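Local coordinates for glycosyltransferase Gtf1 (Streptococcus pneumoniae, PDB 4PQG), which belongs to the GT-B superfamily of glycosyltransferases, carries an added extended beta-sheet domain and holds uridine-5'-diphosphate in its ligand pocket, at residues 9-14 / 503-508; 30-35 / 43-48. All blocks are in the same frame, centred on the assembly; numbering follows the deposited sequence.

Interaction 1 (9-14 / 503-508)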
ATOM      1  N   MET A   9      15.087   9.612 -19.929  1.00 41.79           N
ATOM      2  CA  MET A   9      13.844   8.895 -19.695  1.00 41.26           C
ATOM      3  C   MET A   9      13.550   8.872 -18.196  1.00 36.89           C
ATOM      4  O   MET A   9      14.421   8.545 -17.390  1.00 33.91           O
ATOM      5  CB  MET A   9      13.916   7.466 -20.234  1.00 43.67           C
ATOM      6  CG  MET A   9      12.563   6.761 -20.221  1.00 48.29           C
ATOM      7  SD  MET A   9      12.629   4.958 -20.243  1.00 54.71           S
ATOM      8  CE  MET A   9      13.575   4.668 -18.745  1.00 49.06           C
ATOM      9  N   THR A  10      12.337   9.275 -17.827  1.00 35.36           N
ATOM     10  CA  THR A  10      11.881   9.134 -16.446  1.00 31.75           C
ATOM     11  C   THR A  10      10.596   8.312 -16.431  1.00 28.67           C
ATOM     12  O   THR A  10       9.706   8.489 -17.280  1.00 26.69           O
ATOM     13  CB  THR A  10      11.691  10.502 -15.738  1.00 32.71           C
ATOM     14  OG1 THR A  10      12.937  11.199 -15.722  1.00 34.94           O
ATOM     15  CG2 THR A  10      11.241  10.326 -14.285  1.00 32.68           C
ATOM     16  N   ILE A  11      10.532   7.387 -15.479  1.00 26.10           N
ATOM     17  CA  ILE A  11       9.338   6.593 -15.264  1.00 24.77           C
ATOM     18  C   ILE A  11       8.577   7.173 -14.070  1.00 23.74           C
ATOM     19  O   ILE A  11       9.081   7.179 -12.954  1.00 23.67           O
ATOM     20  CB  ILE A  11       9.680   5.106 -15.081  1.00 24.89           C
ATOM     21  CG1 ILE A  11      10.412   4.590 -16.333  1.00 25.36           C
ATOM     22  CG2 ILE A  11       8.408   4.293 -14.832  1.00 24.27           C
ATOM     23  CD1 ILE A  11      11.229   3.340 -16.088  1.00 27.17           C
ATOM     24  N   TYR A  12       7.384   7.699 -14.341  1.00 24.41           N
ATOM     25  CA  TYR A  12       6.530   8.295 -13.319  1.00 24.10           C
ATOM     26  C   TYR A  12       5.476   7.275 -12.963  1.00 23.67           C
ATOM     27  O   TYR A  12       4.807   6.737 -13.841  1.00 25.14           O
ATOM     28  CB  TYR A  12       5.864   9.587 -13.832  1.00 25.16           C
ATOM     29  CG  TYR A  12       6.872  10.668 -14.169  1.00 26.84           C
ATOM     30  CD1 TYR A  12       7.400  11.503 -13.174  1.00 27.54           C
ATOM     31  CD2 TYR A  12       7.323  10.834 -15.482  1.00 28.74           C
ATOM     32  CE1 TYR A  12       8.345  12.482 -13.483  1.00 29.33           C
ATOM     33  CE2 TYR A  12       8.260  11.812 -15.801  1.00 30.06           C
ATOM     34  CZ  TYR A  12       8.768  12.624 -14.804  1.00 29.99           C
ATOM     35  OH  TYR A  12       9.705  13.563 -15.147  1.00 33.56           O
ATOM     36  N   ASN A  13       5.335   7.016 -11.671  1.00 22.14           N
ATOM     37  CA  ASN A  13       4.366   6.050 -11.172  1.00 20.92           C
ATOM     38  C   ASN A  13       3.386   6.794 -10.262  1.00 20.37           C
ATOM     39  O   ASN A  13       3.812   7.536  -9.369  1.00 21.41           O
ATOM     40  CB  ASN A  13       5.082   4.974 -10.359  1.00 19.01           C
ATOM     41  CG  ASN A  13       6.251   4.342 -11.109  1.00 18.79           C
ATOM     42  OD1 ASN A  13       6.151   3.213 -11.557  1.00 17.85           O
ATOM     43  ND2 ASN A  13       7.376   5.067 -11.216  1.00 18.40           N
ATOM     44  N   ILE A  14       2.097   6.559 -10.472  1.00 19.62           N
ATOM     45  CA  ILE A  14       1.032   7.320  -9.803  1.00 19.00           C
ATOM     46  C   ILE A  14       0.145   6.429  -8.921  1.00 18.88           C
ATOM     47  O   ILE A  14      -0.413   5.421  -9.380  1.00 18.44           O
ATOM     48  CB  ILE A  14       0.180   8.103 -10.832  1.00 18.49           C
ATOM     49  CG1 ILE A  14       1.047   9.189 -11.501  1.00 18.99           C
ATOM     50  CG2 ILE A  14      -1.006   8.766 -10.158  1.00 18.46           C
ATOM     51  CD1 ILE A  14       0.451   9.810 -12.746  1.00 19.08           C
ATOM     52  N   LYS A 503      13.549  -5.078 -20.897  1.00 46.34           N
ATOM     53  CA  LYS A 503      12.931  -5.304 -22.210  1.00 48.45           C
ATOM     54  C   LYS A 503      11.774  -4.336 -22.494  1.00 48.56           C
ATOM     55  O   LYS A 503      11.686  -3.767 -23.586  1.00 48.68           O
ATOM     56  CB  LYS A 503      12.452  -6.760 -22.335  1.00 49.88           C
ATOM     57  CG  LYS A 503      11.846  -7.147 -23.679  1.00 50.22           C
ATOM     58  CD  LYS A 503      11.289  -8.568 -23.632  1.00 52.68           C
ATOM     59  CE  LYS A 503      10.873  -9.082 -25.007  1.00 52.53           C
ATOM     60  NZ  LYS A 503       9.658  -8.411 -25.557  1.00 49.53           N
ATOM     61  N   THR A 504      10.886  -4.166 -21.512  1.00 47.63           N
ATOM     62  CA  THR A 504       9.723  -3.283 -21.646  1.00 46.00           C
ATOM     63  C   THR A 504      10.168  -1.823 -21.760  1.00 44.29           C
ATOM     64  O   THR A 504       9.629  -1.063 -22.560  1.00 44.46           O
ATOM     65  CB  THR A 504       8.748  -3.442 -20.451  1.00 45.79           C
ATOM     66  OG1 THR A 504       8.627  -4.827 -20.107  1.00 43.13           O
ATOM     67  CG2 THR A 504       7.364  -2.893 -20.791  1.00 44.79           C
ATOM     68  N   VAL A 505      11.163  -1.458 -20.960  1.00 46.97           N
ATOM     69  CA  VAL A 505      11.750  -0.119 -20.958  1.00 48.93           C
ATOM     70  C   VAL A 505      12.474   0.171 -22.278  1.00 53.23           C
ATOM     71  O   VAL A 505      12.395   1.284 -22.807  1.00 54.23           O
ATOM     72  CB  VAL A 505      12.715   0.059 -19.762  1.00 48.40           C
ATOM     73  CG1 VAL A 505      13.684   1.213 -19.989  1.00 49.88           C
ATOM     74  CG2 VAL A 505      11.935   0.254 -18.472  1.00 46.83           C
ATOM     75  N   GLU A 506      13.175  -0.832 -22.804  1.00 56.88           N
ATOM     76  CA  GLU A 506      13.874  -0.694 -24.082  1.00 57.52           C
ATOM     77  C   GLU A 506      12.902  -0.528 -25.242  1.00 58.10           C
ATOM     78  O   GLU A 506      13.248   0.073 -26.255  1.00 60.87           O
ATOM     79  CB  GLU A 506      14.798  -1.885 -24.328  1.00 61.15           C
ATOM     80  CG  GLU A 506      16.135  -1.770 -23.611  1.00 65.45           C
ATOM     81  CD  GLU A 506      16.888  -3.089 -23.527  1.00 72.30           C
ATOM     82  OE1 GLU A 506      16.491  -4.068 -24.205  1.00 74.71           O
ATOM     83  OE2 GLU A 506      17.883  -3.145 -22.771  1.00 71.62           O
ATOM     84  N   GLU A 507      11.694  -1.063 -25.086  1.00 55.66           N
ATOM     85  CA  GLU A 507      10.663  -0.981 -26.113  1.00 57.73           C
ATOM     86  C   GLU A 507       9.878   0.323 -26.087  1.00 61.04           C
ATOM     87  O   GLU A 507       9.322   0.723 -27.113  1.00 61.26           O
ATOM     88  CB  GLU A 507       9.691  -2.148 -26.000  1.00 58.45           C
ATOM     89  CG  GLU A 507      10.160  -3.425 -26.672  1.00 62.07           C
ATOM     90  CD  GLU A 507       9.249  -4.595 -26.355  1.00 65.64           C
ATOM     91  OE1 GLU A 507       8.974  -4.820 -25.155  1.00 68.27           O
ATOM     92  OE2 GLU A 507       8.807  -5.284 -27.300  1.00 66.23           O
ATOM     93  N   VAL A 508       9.799   0.969 -24.923  1.00 61.35           N
ATOM     94  CA  VAL A 508       9.143   2.282 -24.842  1.00 63.26           C
ATOM     95  C   VAL A 508      10.112   3.391 -25.288  1.00 64.10           C
ATOM     96  O   VAL A 508       9.739   4.277 -26.063  1.00 59.79           O
ATOM     97  CB  VAL A 508       8.482   2.558 -23.465  1.00 63.76           C
ATOM     98  CG1 VAL A 508       7.333   1.584 -23.229  1.00 59.33           C
ATOM     99  CG2 VAL A 508       9.489   2.488 -22.326  1.00 63.73           C
TER
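V505 divides its two methyl groups between M9 and I11, and this forked apolar contact joins helix 494-508 to I11 of strand 10-15 and to M9 just before it. The CG1 branch lies anti to the backbone N (chi1 160°) and meets the end of the methionine, 3.7 Å from M9 CE. The M9 sulfur is almost as near, with M9 SD 3.9 Å from V505 CG1. Two extended torsions carry M9 out from its backbone; a bend at the third (chi3 59°) then swings CE round to the valine. On the other branch, V505 CG2 stands 4.0 Å from I11 CD1, the tip of the isoleucine's longer arm. The side chains cross at a slant, and the backbones remain well separated, with I11 CA 9.1 Å from V505 CA. L41 touches both M9 and V505, and I11 touches F36 of helix 24-38, so the valine enters an apolar patch built partly by the neighbouring loop and that helix.

The closeness ends there. V508, nearly a turn further on, only borders M9, while M9 is itself partly exposed. Across the helix, CB of E506 points away from the strand, and the exposed K503 and E507 form a long ion pair along the helix, K503 NZ being 3.7 Å from E507 OE1. The result is an amphipathic final helix, greasy toward the sheet and charged toward solvent. Its return to the N-terminal Rossmann-like domain, after the chain has built the C-terminal one, is a hallmark of the GT-B fold.

Interaction 2 (30-35 / 43-48)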
ATOM      1  N   ALA A  30       6.922  -0.352  -4.256  1.00 18.37           N
ATOM      2  CA  ALA A  30       8.219  -0.424  -3.619  1.00 18.43           C
ATOM      3  C   ALA A  30       9.089  -1.487  -4.296  1.00 19.82           C
ATOM      4  O   ALA A  30      10.276  -1.247  -4.534  1.00 19.69           O
ATOM      5  CB  ALA A  30       8.088  -0.689  -2.130  1.00 18.32           C
ATOM      6  N   TYR A  31       8.513  -2.647  -4.625  1.00 20.23           N
ATOM      7  CA  TYR A  31       9.267  -3.628  -5.412  1.00 21.58           C
ATOM      8  C   TYR A  31       9.766  -3.004  -6.724  1.00 22.82           C
ATOM      9  O   TYR A  31      10.952  -3.103  -7.043  1.00 25.62           O
ATOM     10  CB  TYR A  31       8.445  -4.883  -5.701  1.00 21.54           C
ATOM     11  CG  TYR A  31       8.483  -5.925  -4.597  1.00 22.01           C
ATOM     12  CD1 TYR A  31       9.591  -6.773  -4.441  1.00 22.48           C
ATOM     13  CD2 TYR A  31       7.404  -6.083  -3.727  1.00 21.96           C
ATOM     14  CE1 TYR A  31       9.614  -7.750  -3.446  1.00 22.99           C
ATOM     15  CE2 TYR A  31       7.422  -7.038  -2.716  1.00 22.06           C
ATOM     16  CZ  TYR A  31       8.531  -7.872  -2.578  1.00 23.00           C
ATOM     17  OH  TYR A  31       8.541  -8.832  -1.579  1.00 21.41           O
ATOM     18  N   ARG A  32       8.864  -2.356  -7.465  1.00 22.65           N
ATOM     19  CA  ARG A  32       9.181  -1.713  -8.751  1.00 23.40           C
ATOM     20  C   ARG A  32      10.303  -0.677  -8.619  1.00 25.26           C
ATOM     21  O   ARG A  32      11.195  -0.596  -9.480  1.00 25.53           O
ATOM     22  CB  ARG A  32       7.936  -1.060  -9.348  1.00 23.45           C
ATOM     23  CG  ARG A  32       8.021  -0.762 -10.844  1.00 23.86           C
ATOM     24  CD  ARG A  32       6.803  -0.001 -11.334  1.00 24.04           C
ATOM     25  NE  ARG A  32       5.570  -0.716 -11.001  1.00 23.57           N
ATOM     26  CZ  ARG A  32       4.434  -0.127 -10.637  1.00 23.06           C
ATOM     27  NH1 ARG A  32       3.383  -0.867 -10.330  1.00 22.06           N
ATOM     28  NH2 ARG A  32       4.355   1.197 -10.552  1.00 22.67           N
ATOM     29  N   ALA A  33      10.262   0.099  -7.538  1.00 24.97           N
ATOM     30  CA  ALA A  33      11.310   1.067  -7.244  1.00 25.78           C
ATOM     31  C   ALA A  33      12.667   0.401  -7.076  1.00 26.63           C
ATOM     32  O   ALA A  33      13.684   0.951  -7.512  1.00 26.86           O
ATOM     33  CB  ALA A  33      10.962   1.871  -5.997  1.00 26.78           C
ATOM     34  N   GLY A  34      12.682  -0.767  -6.424  1.00 27.35           N
ATOM     35  CA  GLY A  34      13.901  -1.568  -6.278  1.00 27.16           C
ATOM     36  C   GLY A  34      14.459  -2.008  -7.614  1.00 28.14           C
ATOM     37  O   GLY A  34      15.676  -2.042  -7.807  1.00 29.49           O
ATOM     38  N   VAL A  35      13.566  -2.347  -8.537  1.00 28.53           N
ATOM     39  CA  VAL A  35      13.946  -2.742  -9.893  1.00 29.52           C
ATOM     40  C   VAL A  35      14.521  -1.557 -10.675  1.00 31.27           C
ATOM     41  O   VAL A  35      15.557  -1.683 -11.339  1.00 31.09           O
ATOM     42  CB  VAL A  35      12.756  -3.318 -10.688  1.00 29.01           C
ATOM     43  CG1 VAL A  35      13.102  -3.415 -12.169  1.00 28.19           C
ATOM     44  CG2 VAL A  35      12.342  -4.681 -10.141  1.00 29.29           C
ATOM     45  N   SER A  43      13.280   7.253 -11.880  1.00 26.44           N
ATOM     46  CA  SER A  43      11.874   7.017 -11.556  1.00 25.84           C
ATOM     47  C   SER A  43      11.348   7.905 -10.442  1.00 25.18           C
ATOM     48  O   SER A  43      12.097   8.338  -9.567  1.00 25.98           O
ATOM     49  CB  SER A  43      11.642   5.549 -11.195  1.00 25.13           C
ATOM     50  OG  SER A  43      12.268   5.252  -9.973  1.00 24.23           O
ATOM     51  N   LYS A  44      10.043   8.159 -10.491  1.00 24.53           N
ATOM     52  CA  LYS A  44       9.347   8.944  -9.471  1.00 23.09           C
ATOM     53  C   LYS A  44       8.045   8.247  -9.117  1.00 20.99           C
ATOM     54  O   LYS A  44       7.323   7.789 -10.002  1.00 20.37           O
ATOM     55  CB  LYS A  44       9.045  10.366  -9.967  1.00 21.81           C
ATOM     56  CG  LYS A  44      10.273  11.134 -10.443  1.00 22.26           C
ATOM     57  CD  LYS A  44      11.196  11.519  -9.300  1.00 22.31           C
ATOM     58  CE  LYS A  44      12.290  12.454  -9.827  1.00 23.88           C
ATOM     59  NZ  LYS A  44      13.121  12.993  -8.717  1.00 21.26           N
ATOM     60  N   PHE A  45       7.779   8.168  -7.818  1.00 19.74           N
ATOM     61  CA  PHE A  45       6.527   7.635  -7.311  1.00 19.32           C
ATOM     62  C   PHE A  45       5.709   8.770  -6.709  1.00 18.08           C
ATOM     63  O   PHE A  45       6.073   9.371  -5.701  1.00 18.22           O
ATOM     64  CB  PHE A  45       6.784   6.474  -6.351  1.00 20.11           C
ATOM     65  CG  PHE A  45       7.439   5.297  -7.028  1.00 21.01           C
ATOM     66  CD1 PHE A  45       6.680   4.222  -7.464  1.00 21.17           C
ATOM     67  CD2 PHE A  45       8.806   5.295  -7.277  1.00 21.34           C
ATOM     68  CE1 PHE A  45       7.272   3.139  -8.119  1.00 22.04           C
ATOM     69  CE2 PHE A  45       9.408   4.232  -7.939  1.00 22.16           C
ATOM     70  CZ  PHE A  45       8.642   3.152  -8.364  1.00 22.22           C
ATOM     71  N   ILE A  46       4.628   9.087  -7.404  1.00 17.87           N
ATOM     72  CA  ILE A  46       3.785  10.243  -7.111  1.00 17.70           C
ATOM     73  C   ILE A  46       2.602   9.766  -6.269  1.00 17.40           C
ATOM     74  O   ILE A  46       1.929   8.810  -6.641  1.00 17.63           O
ATOM     75  CB  ILE A  46       3.255  10.857  -8.429  1.00 17.29           C
ATOM     76  CG1 ILE A  46       4.426  11.361  -9.298  1.00 17.38           C
ATOM     77  CG2 ILE A  46       2.226  11.962  -8.149  1.00 17.75           C
ATOM     78  CD1 ILE A  46       4.119  11.380 -10.780  1.00 16.19           C
ATOM     79  N   PHE A  47       2.358  10.436  -5.146  1.00 16.80           N
ATOM     80  CA  PHE A  47       1.142  10.232  -4.353  1.00 16.61           C
ATOM     81  C   PHE A  47       0.278  11.493  -4.378  1.00 16.87           C
ATOM     82  O   PHE A  47       0.780  12.597  -4.151  1.00 15.29           O
ATOM     83  CB  PHE A  47       1.520   9.851  -2.928  1.00 15.87           C
ATOM     84  CG  PHE A  47       2.397   8.628  -2.860  1.00 15.99           C
ATOM     85  CD1 PHE A  47       1.831   7.362  -2.744  1.00 15.85           C
ATOM     86  CD2 PHE A  47       3.784   8.746  -2.960  1.00 16.42           C
ATOM     87  CE1 PHE A  47       2.633   6.232  -2.713  1.00 16.40           C
ATOM     88  CE2 PHE A  47       4.595   7.620  -2.931  1.00 16.82           C
ATOM     89  CZ  PHE A  47       4.019   6.367  -2.789  1.00 17.04           C
ATOM     90  N   THR A  48      -1.015  11.319  -4.662  1.00 16.94           N
ATOM     91  CA  THR A  48      -1.924  12.464  -4.877  1.00 17.12           C
ATOM     92  C   THR A  48      -2.822  12.815  -3.694  1.00 16.64           C
ATOM     93  O   THR A  48      -3.437  13.907  -3.680  1.00 16.10           O
ATOM     94  CB  THR A  48      -2.807  12.276  -6.132  1.00 17.66           C
ATOM     95  OG1 THR A  48      -3.558  11.063  -6.010  1.00 18.22           O
ATOM     96  CG2 THR A  48      -1.948  12.224  -7.405  1.00 18.68           C
TER
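R32 NH2 is gripped twice, by a salt bridge to D227 OD2 and a hydrogen bond to N13 OD1, and the arginine bearing it lies beside F45. This is the inside of a beta-alpha-beta unit, in which helix 24-38 links the neighbouring parallel strands 10-15 and 42-47 and packs against the sheet they help to form. The arginine leaves the helix extended, then turns at chi3 (-55°), which brings NH2 to the carboxylate oxygen of D227 and the amide oxygen of N13. The two bonds tether NH2 inside the protein, and D227 probably balances the charge. The guanidinium meets the phenyl ring loosely, R32 NH2 lying 4.3 Å from F45 CE1, and the arginine side chain is about 7 Å from the bound NAG.

The closer fit belongs to A33. F45 sends its ring toward the helix with CG anti to its own carbonyl carbon (chi1 -64°), and the far end of the ring settles against the helix backbone as well as the alanine methyl: F45 CZ is 3.6 Å from A33 N. F65 touches both A33 and F45, its ring inclined at about 40° to that of F45. A small residue on the helix thus lets the aromatic ring come close, with A33 CB just 3.4 Å from F45 CE2.

Interactions 1 and 2 lie about 12 Å apart, centre to centre, and meet through the parallel sheet of the N-terminal domain, where strands 10-15 and 42-47 are neighbours. N13 joins them: its backbone O is 2.6 Å from I46 N, a probable hydrogen bond. In chain order come 9-14, 30-35, 43-48 and, after more than 450 further residues, 503-508. Interaction 2 is therefore local, made within one beta-alpha-beta unit, whereas interaction 1 brings the end of the chain back to that same unit. Helix 494-508 also packs on helix 24-38, W501 touching R32 and V35, so the closing helix rests on both strand and helix of the first unit.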